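Local coordinates for protein O-succinylhomoserine sulfhydrylase (Mycobacterium tuberculosis, PDB 3NDN) that probably catalyses the pyridoxal-phosphate-dependent formation of L-homocysteine from O-succinyl-L-homoserine and hydrogen sulfide in methionine biosynthesis, at residues A[153-156]-A[157-160]. Residues are numbered along the deposited sequence; the frame is centred on the assembly and turned at random.
Sequences GDDL and SQWE
The carboxylate of D155 is shared between two side chains of the helix turn that follows it. D155 OD1 accepts from S157 OG at 2.7 Å, on the syn side but tilted out of the carboxylate plane, and more weakly from the S157 backbone N at 3.1 Å. D155 OD2 accepts from Q158 NE2 at 3.0 Å, the donor lying above the carboxylate rather than in its plane. The D155 and Q158 side chains run roughly perpendicular to each other, and their flat ends are turned 66° apart. The first torsion of D155 sets this up, placing CG opposite the backbone N (chi1 -167°). S157 has a second deposited conformer, so the hydroxyl bond describes one of two states.

The position of D155 just before helix 156-162, together with the bond from S157 N to its side chain, identifies it as an N-cap. It starts the helix after strand 147-151, an outermost strand within this chain of the seven-stranded sheet, whose strand order and single antiparallel strand, 238-242, mark the large domain of fold-type I PLP enzymes. Backbone bonds begin the first turn: D155 O accepts from Q158 N at 3.0 Å and weakly from W159 N, and L156 O accepts from E160 N at 3.0 Å.

One residue beyond Q158, the W159 indole reaches back to the loop. W159 NE1 donates to G153 O at 2.9 Å in a nearly straight bond (162°); the oxygen lies in the ring plane, whereas the donor stands above the carbonyl plane. A looser apolar approach joins L156 CD2 to W159 CD1 at 4.2 Å. Further out, L156 and W159 both pack on V188 of helix 185-194, and Q158 OE1 accepts from D152 N, which tethers the amide whose NE2 meets D155.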
ATOM      1  N   GLY A 153       3.418 -42.646   2.935  1.00 42.15           N
ATOM      2  CA  GLY A 153       4.121 -41.922   4.003  1.00 42.01           C
ATOM      3  C   GLY A 153       4.150 -42.549   5.386  1.00 42.57           C
ATOM      4  O   GLY A 153       5.138 -42.385   6.119  1.00 42.42           O
ATOM      5  N   ASP A 154       3.076 -43.259   5.751  1.00 42.94           N
ATOM      6  CA  ASP A 154       2.972 -43.897   7.080  1.00 43.98           C
ATOM      7  C   ASP A 154       3.596 -45.314   7.212  1.00 44.20           C
ATOM      8  O   ASP A 154       3.501 -45.932   8.269  1.00 44.48           O
ATOM      9  CB  ASP A 154       1.504 -43.921   7.561  1.00 44.36           C
ATOM     10  CG  ASP A 154       0.579 -44.720   6.630  1.00 47.14           C
ATOM     11  OD1 ASP A 154       1.041 -45.254   5.595  1.00 50.11           O
ATOM     12  OD2 ASP A 154      -0.625 -44.816   6.941  1.00 49.15           O
ATOM     13  N   ASP A 155       4.246 -45.801   6.158  1.00 44.53           N
ATOM     14  CA  ASP A 155       4.818 -47.160   6.118  1.00 45.46           C
ATOM     15  C   ASP A 155       6.345 -47.129   6.071  1.00 45.50           C
ATOM     16  O   ASP A 155       6.929 -46.992   4.996  1.00 45.78           O
ATOM     17  CB  ASP A 155       4.282 -47.922   4.896  1.00 46.03           C
ATOM     18  CG  ASP A 155       4.571 -49.431   4.953  1.00 48.51           C
ATOM     19  OD1 ASP A 155       5.549 -49.861   5.605  1.00 48.62           O
ATOM     20  OD2 ASP A 155       3.807 -50.192   4.330  1.00 50.64           O
ATOM     21  N   LEU A 156       6.983 -47.272   7.235  1.00 45.10           N
ATOM     22  CA  LEU A 156       8.446 -47.223   7.322  1.00 45.14           C
ATOM     23  C   LEU A 156       9.176 -48.319   6.512  1.00 46.07           C
ATOM     24  O   LEU A 156      10.333 -48.126   6.120  1.00 46.84           O
ATOM     25  CB  LEU A 156       8.919 -47.218   8.788  1.00 44.83           C
ATOM     26  CG  LEU A 156       8.723 -45.922   9.590  1.00 43.72           C
ATOM     27  CD1 LEU A 156       9.043 -46.118  11.074  1.00 42.89           C
ATOM     28  CD2 LEU A 156       9.551 -44.747   8.994  1.00 41.92           C
ATOM     29  N   SER A 157       8.524 -49.452   6.255  1.00 46.53           N
ATOM     30  CA  SER A 157       9.165 -50.505   5.460  0.50 47.43           C
ATOM     31  C   SER A 157       9.254 -50.112   3.976  1.00 47.39           C
ATOM     32  O   SER A 157      10.152 -50.562   3.268  1.00 47.79           O
ATOM     33  CB  SER A 157       8.503 -51.880   5.666  0.50 47.99           C
ATOM     34  OG  SER A 157       7.223 -51.963   5.072  0.50 47.79           O
ATOM     35  N   GLN A 158       8.341 -49.253   3.525  1.00 46.71           N
ATOM     36  CA  GLN A 158       8.368 -48.749   2.147  1.00 46.33           C
ATOM     37  C   GLN A 158       9.454 -47.677   1.994  1.00 45.79           C
ATOM     38  O   GLN A 158      10.137 -47.628   0.969  1.00 45.72           O
ATOM     39  CB  GLN A 158       7.013 -48.176   1.719  1.00 46.07           C
ATOM     40  CG  GLN A 158       5.893 -49.188   1.579  1.00 47.39           C
ATOM     41  CD  GLN A 158       4.606 -48.572   1.045  1.00 47.97           C
ATOM     42  OE1 GLN A 158       4.621 -47.782   0.102  1.00 48.33           O
ATOM     43  NE2 GLN A 158       3.484 -48.939   1.652  1.00 49.02           N
ATOM     44  N   TRP A 159       9.593 -46.822   3.016  1.00 44.63           N
ATOM     45  CA  TRP A 159      10.685 -45.849   3.088  1.00 44.17           C
ATOM     46  C   TRP A 159      12.038 -46.579   3.054  1.00 45.27           C
ATOM     47  O   TRP A 159      12.963 -46.159   2.351  1.00 45.04           O
ATOM     48  CB  TRP A 159      10.588 -44.997   4.367  1.00 43.03           C
ATOM     49  CG  TRP A 159       9.552 -43.849   4.357  1.00 41.29           C
ATOM     50  CD1 TRP A 159       8.381 -43.796   5.073  1.00 40.55           C
ATOM     51  CD2 TRP A 159       9.629 -42.602   3.630  1.00 40.37           C
ATOM     52  NE1 TRP A 159       7.726 -42.602   4.832  1.00 40.00           N
ATOM     53  CE2 TRP A 159       8.463 -41.856   3.948  1.00 39.84           C
ATOM     54  CE3 TRP A 159      10.562 -42.049   2.739  1.00 39.05           C
ATOM     55  CZ2 TRP A 159       8.203 -40.581   3.398  1.00 38.82           C
ATOM     56  CZ3 TRP A 159      10.303 -40.781   2.184  1.00 39.94           C
ATOM     57  CH2 TRP A 159       9.134 -40.059   2.525  1.00 38.54           C
ATOM     58  N   GLU A 160      12.149 -47.665   3.817  1.00 46.03           N
ATOM     59  CA  GLU A 160      13.403 -48.415   3.880  1.00 47.69           C
ATOM     60  C   GLU A 160      13.780 -48.992   2.508  1.00 48.06           C
ATOM     61  O   GLU A 160      14.924 -48.840   2.065  1.00 48.34           O
ATOM     62  CB  GLU A 160      13.356 -49.497   4.969  1.00 48.69           C
ATOM     63  CG  GLU A 160      14.688 -50.216   5.176  1.00 53.08           C
ATOM     64  CD  GLU A 160      14.863 -50.762   6.588  1.00 58.76           C
ATOM     65  OE1 GLU A 160      13.858 -50.894   7.326  1.00 60.73           O
ATOM     66  OE2 GLU A 160      16.019 -51.062   6.962  1.00 61.26           O
TER